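Long-range contact in putative oxidoreductase molybdopterin-binding subunit (Sulfolobus tokodaii, PDB 4ZOH), which probably catalyses a molybdenum-dependent oxidation as the molybdopterin-binding subunit of an oxidoreductase of the xanthine dehydrogenase and aldehyde oxidase family: residues Pro288-Asp293 against Pro327-Arg332. Residues are numbered along the deposited sequence; the frame is centred on the assembly and turned at random.
Sequences PDANDD and PTQSYR. With MCN (pterin cytosine dinucleotide), chain D.
Asp293 grips Ser330 with both carboxylate oxygens: OD1 accepts from Ser330 OG at 2.7 Å, on its syn side, while OD2 takes the backbone N-H of Ser330 N at 2.7 Å. The second bond is nearly straight (175°) but descends from above the carboxylate plane. With chi1 at -179° the carboxylate of Asp293 extends opposite the backbone N and reaches the loop. Asn297, one turn further along helix 288-304, also bonds Ser330 OG. An alanine in place of Asp293 would probably leave the Ser330 N-H without its acceptor, and Ser330 OG with Asn297 but no carboxylate mate. The contact joins the first turns of that helix to the loop before helix 336-353, within the molybdopterin-binding domain; this loop runs on to Arg332, over one face of whose guanidinium lies N8' of the pterin, 3.2 Å from Arg332 NH2. Two waters bridge the segments, one from Asn291 ND2 to Thr328 O, the other between Asp293 OD2 and Gln329 NE2; Gln329 OE1 is held by Gly253 N. Apolar packing is small: Ala290 CB meets Pro327 CB at 3.6 Å, and Tyr75 and Tyr287 also touch that proline.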
ATOM      1  N   PRO A 288      21.670 -15.820  18.955  1.00 24.02           N
ATOM      2  CA  PRO A 288      21.822 -17.026  18.166  1.00 26.26           C
ATOM      3  C   PRO A 288      21.860 -16.857  16.617  1.00 30.28           C
ATOM      4  O   PRO A 288      22.666 -17.555  15.941  1.00 29.03           O
ATOM      5  CB  PRO A 288      20.612 -17.895  18.608  1.00 26.50           C
ATOM      6  CG  PRO A 288      20.409 -17.449  20.046  1.00 26.00           C
ATOM      7  CD  PRO A 288      20.564 -15.947  19.925  1.00 26.79           C
ATOM      8  N   ASP A 289      20.982 -16.023  16.044  1.00 26.94           N
ATOM      9  CA  ASP A 289      20.953 -15.862  14.521  1.00 27.84           C
ATOM     10  C   ASP A 289      22.281 -15.383  13.975  1.00 22.98           C
ATOM     11  O   ASP A 289      22.801 -15.945  13.038  1.00 21.04           O
ATOM     12  CB  ASP A 289      19.824 -14.943  14.062  1.00 24.35           C
ATOM     13  CG  ASP A 289      18.496 -15.419  14.543  1.00 25.39           C
ATOM     14  OD1 ASP A 289      17.672 -15.867  13.706  1.00 19.85           O
ATOM     15  OD2 ASP A 289      18.300 -15.336  15.802  1.00 26.45           O
ATOM     16  N   ALA A 290      22.849 -14.386  14.632  1.00 21.74           N
ATOM     17  CA  ALA A 290      24.159 -13.890  14.241  1.00 21.94           C
ATOM     18  C   ALA A 290      25.287 -14.886  14.524  1.00 26.52           C
ATOM     19  O   ALA A 290      26.182 -15.086  13.668  1.00 25.88           O
ATOM     20  CB  ALA A 290      24.418 -12.581  14.934  1.00 19.49           C
ATOM     21  N   ASN A 291      25.263 -15.524  15.713  1.00 23.76           N
ATOM     22  CA  ASN A 291      26.343 -16.483  16.075  1.00 22.86           C
ATOM     23  C   ASN A 291      26.430 -17.571  15.110  1.00 23.39           C
ATOM     24  O   ASN A 291      27.518 -17.943  14.686  1.00 25.15           O
ATOM     25  CB  ASN A 291      26.147 -17.069  17.467  1.00 24.41           C
ATOM     26  CG  ASN A 291      26.141 -15.997  18.512  1.00 23.13           C
ATOM     27  OD1 ASN A 291      25.667 -16.236  19.581  1.00 27.22           O
ATOM     28  ND2 ASN A 291      26.682 -14.799  18.211  1.00 19.37           N
ATOM     29  N   ASP A 292      25.291 -18.098  14.743  1.00 23.15           N
ATOM     30  CA  ASP A 292      25.266 -19.185  13.818  1.00 26.30           C
ATOM     31  C   ASP A 292      25.842 -18.750  12.384  1.00 27.07           C
ATOM     32  O   ASP A 292      26.512 -19.540  11.719  1.00 23.86           O
ATOM     33  CB  ASP A 292      23.808 -19.644  13.699  1.00 28.44           C
ATOM     34  CG  ASP A 292      23.610 -20.704  12.618  1.00 39.77           C
ATOM     35  OD1 ASP A 292      24.275 -21.792  12.627  1.00 42.66           O
ATOM     36  OD2 ASP A 292      22.772 -20.440  11.728  1.00 49.02           O
ATOM     37  N   ASP A 293      25.476 -17.547  11.922  1.00 27.44           N
ATOM     38  CA  ASP A 293      25.929 -16.941  10.640  1.00 23.53           C
ATOM     39  C   ASP A 293      27.444 -16.829  10.664  1.00 21.76           C
ATOM     40  O   ASP A 293      28.128 -17.456   9.871  1.00 19.90           O
ATOM     41  CB  ASP A 293      25.316 -15.518  10.562  1.00 25.95           C
ATOM     42  CG  ASP A 293      25.681 -14.770   9.268  1.00 27.48           C
ATOM     43  OD1 ASP A 293      26.033 -15.446   8.282  1.00 26.55           O
ATOM     44  OD2 ASP A 293      25.600 -13.517   9.288  1.00 30.47           O
ATOM     45  N   PRO A 327      26.557  -8.417  18.241  1.00 20.75           N
ATOM     46  CA  PRO A 327      26.949  -9.665  17.601  1.00 21.28           C
ATOM     47  C   PRO A 327      27.462  -9.528  16.123  1.00 20.96           C
ATOM     48  O   PRO A 327      26.857  -8.810  15.329  1.00 21.26           O
ATOM     49  CB  PRO A 327      25.627 -10.464  17.606  1.00 21.60           C
ATOM     50  CG  PRO A 327      24.836  -9.868  18.728  1.00 23.21           C
ATOM     51  CD  PRO A 327      25.121  -8.416  18.545  1.00 21.70           C
ATOM     52  N   THR A 328      28.463 -10.312  15.752  1.00 20.41           N
ATOM     53  CA  THR A 328      29.157 -10.232  14.479  1.00 20.51           C
ATOM     54  C   THR A 328      28.322 -11.006  13.447  1.00 23.16           C
ATOM     55  O   THR A 328      27.721 -12.013  13.790  1.00 23.71           O
ATOM     56  CB  THR A 328      30.560 -10.894  14.628  1.00 19.98           C
ATOM     57  OG1 THR A 328      31.213 -10.343  15.797  1.00 21.56           O
ATOM     58  CG2 THR A 328      31.445 -10.648  13.287  1.00 18.36           C
ATOM     59  N   GLN A 329      28.338 -10.580  12.186  1.00 21.25           N
ATOM     60  CA  GLN A 329      27.554 -11.227  11.107  1.00 21.78           C
ATOM     61  C   GLN A 329      28.347 -11.311   9.826  1.00 19.26           C
ATOM     62  O   GLN A 329      29.339 -10.658   9.667  1.00 23.43           O
ATOM     63  CB  GLN A 329      26.373 -10.334  10.671  1.00 22.66           C
ATOM     64  CG  GLN A 329      25.537  -9.733  11.730  1.00 23.83           C
ATOM     65  CD  GLN A 329      24.519  -8.744  11.141  1.00 24.43           C
ATOM     66  OE1 GLN A 329      24.461  -7.572  11.555  1.00 23.12           O
ATOM     67  NE2 GLN A 329      23.765  -9.197  10.173  1.00 20.06           N
ATOM     68  N   SER A 330      27.796 -12.003   8.852  1.00 20.51           N
ATOM     69  CA  SER A 330      28.364 -12.041   7.505  1.00 20.37           C
ATOM     70  C   SER A 330      28.543 -10.593   7.050  1.00 21.99           C
ATOM     71  O   SER A 330      27.635  -9.740   7.184  1.00 18.38           O
ATOM     72  CB  SER A 330      27.422 -12.697   6.551  1.00 20.05           C
ATOM     73  OG  SER A 330      27.610 -14.082   6.524  1.00 21.29           O
ATOM     74  N   TYR A 331      29.733 -10.325   6.515  1.00 19.21           N
ATOM     75  CA  TYR A 331      29.970  -9.167   5.640  1.00 20.05           C
ATOM     76  C   TYR A 331      30.687  -9.673   4.386  1.00 22.34           C
ATOM     77  O   TYR A 331      31.611 -10.535   4.489  1.00 19.30           O
ATOM     78  CB  TYR A 331      30.800  -8.133   6.311  1.00 20.52           C
ATOM     79  CG  TYR A 331      31.245  -6.970   5.441  1.00 22.33           C
ATOM     80  CD1 TYR A 331      30.283  -6.167   4.765  1.00 26.95           C
ATOM     81  CD2 TYR A 331      32.571  -6.668   5.281  1.00 19.61           C
ATOM     82  CE1 TYR A 331      30.646  -5.044   4.038  1.00 23.88           C
ATOM     83  CE2 TYR A 331      32.966  -5.570   4.540  1.00 24.00           C
ATOM     84  CZ  TYR A 331      31.992  -4.748   3.916  1.00 25.85           C
ATOM     85  OH  TYR A 331      32.343  -3.649   3.165  1.00 23.23           O
ATOM     86  N   ARG A 332      30.241  -9.154   3.225  1.00 21.48           N
ATOM     87  CA  ARG A 332      30.794  -9.435   1.917  1.00 18.97           C
ATOM     88  C   ARG A 332      32.058 -10.297   1.878  1.00 17.88           C
ATOM     89  O   ARG A 332      33.135  -9.827   2.206  1.00 18.95           O
ATOM     90  CB  ARG A 332      30.989  -8.116   1.122  1.00 19.72           C
ATOM     91  CG  ARG A 332      31.133  -8.425  -0.395  1.00 18.85           C
ATOM     92  CD  ARG A 332      31.266  -7.136  -1.203  1.00 21.32           C
ATOM     93  NE  ARG A 332      31.076  -7.383  -2.656  1.00 21.67           N
ATOM     94  CZ  ARG A 332      30.566  -6.459  -3.492  1.00 20.72           C
ATOM     95  NH1 ARG A 332      30.212  -5.278  -2.995  1.00 18.64           N
ATOM     96  NH2 ARG A 332      30.347  -6.738  -4.789  1.00 18.27           N
TER
HETATM   97  N1  MCN D 801      27.673 -12.532 -12.852  1.00 26.58           N
HETATM   98  C2  MCN D 801      27.830 -12.962 -14.159  1.00 27.83           C
HETATM   99  N3  MCN D 801      28.593 -14.058 -14.465  1.00 26.87           N
HETATM  100  C4  MCN D 801      29.223 -14.731 -13.424  1.00 26.25           C
HETATM  101  C5  MCN D 801      29.076 -14.308 -12.104  1.00 26.33           C
HETATM  102  C6  MCN D 801      28.271 -13.209 -11.804  1.00 24.07           C
HETATM  103  O2  MCN D 801      27.291 -12.398 -15.117  1.00 27.20           O
HETATM  104  N4  MCN D 801      29.951 -15.782 -13.735  1.00 23.47           N
HETATM  105  C1' MCN D 801      26.818 -11.365 -12.622  1.00 26.05           C
HETATM  106  C2D MCN D 801      25.387 -11.829 -12.338  1.00 27.48           C
HETATM  107  O2' MCN D 801      24.588 -11.868 -13.482  1.00 34.26           O
HETATM  108  C3' MCN D 801      24.854 -10.723 -11.466  1.00 26.77           C
HETATM  109  C4D MCN D 801      26.006 -10.565 -10.563  1.00 27.36           C
HETATM  110  O4D MCN D 801      27.200 -10.683 -11.451  1.00 26.77           O
HETATM  111  O3' MCN D 801      24.616  -9.543 -12.151  1.00 26.35           O
HETATM  112  C5' MCN D 801      25.648 -11.770  -9.714  1.00 28.96           C
HETATM  113  O5' MCN D 801      26.641 -12.131  -8.941  1.00 29.72           O
HETATM  114  PA  MCN D 801      26.669 -13.542  -8.137  1.00 25.88           P
HETATM  115  O1A MCN D 801      25.747 -14.595  -8.510  1.00 26.43           O
HETATM  116  O2A MCN D 801      28.157 -13.750  -8.182  1.00 24.53           O
HETATM  117  O3A MCN D 801      26.368 -12.863  -6.623  1.00 25.71           O
HETATM  118  PB  MCN D 801      24.864 -12.603  -6.099  1.00 22.58           P
HETATM  119  O1B MCN D 801      24.396 -13.878  -5.415  1.00 23.31           O
HETATM  120  O2B MCN D 801      23.929 -12.045  -7.080  1.00 19.76           O
HETATM  121  O3B MCN D 801      25.166 -11.495  -5.089  1.00 20.82           O
HETATM  122  C10 MCN D 801      25.499 -11.738  -3.694  1.00 19.76           C
HETATM  123  C9' MCN D 801      26.731 -10.961  -3.298  1.00 20.12           C
HETATM  124  C8' MCN D 801      26.957 -10.950  -1.880  1.00 22.27           C
HETATM  125  S8' MCN D 801      27.057 -12.465  -0.994  1.00 25.50           S
HETATM  126  C7' MCN D 801      27.224  -9.806  -1.192  1.00 22.72           C
HETATM  127  S7' MCN D 801      27.651  -9.784   0.540  1.00 24.97           S
HETATM  128  C6' MCN D 801      27.318  -8.515  -1.845  1.00 23.76           C
HETATM  129  C7  MCN D 801      27.523  -8.701  -3.385  1.00 24.09           C
HETATM  130  O9' MCN D 801      26.563  -9.644  -3.815  1.00 22.33           O
HETATM  131  N5' MCN D 801      26.203  -7.624  -1.529  1.00 22.48           N
HETATM  132  C4A MCN D 801      25.732  -6.629  -2.409  1.00 25.33           C
HETATM  133  N8' MCN D 801      27.287  -7.407  -4.096  1.00 23.55           N
HETATM  134  C4B MCN D 801      26.327  -6.525  -3.699  1.00 25.90           C
HETATM  135  N1' MCN D 801      25.969  -5.578  -4.571  1.00 24.57           N
HETATM  136  C2' MCN D 801      24.992  -4.735  -4.245  1.00 23.89           C
HETATM  137  N2' MCN D 801      24.648  -3.827  -5.134  1.00 23.95           N
HETATM  138  N3' MCN D 801      24.337  -4.760  -2.970  1.00 22.66           N
HETATM  139  C4' MCN D 801      24.723  -5.720  -2.005  1.00 26.60           C
HETATM  140  O4' MCN D 801      24.162  -5.742  -0.871  1.00 24.48           O
HETATM  141  O   HOH W   1      28.174 -13.498  16.098  1.00 17.60           O
HETATM  142  O   HOH W   2      23.694 -11.436   8.661  1.00 24.41           O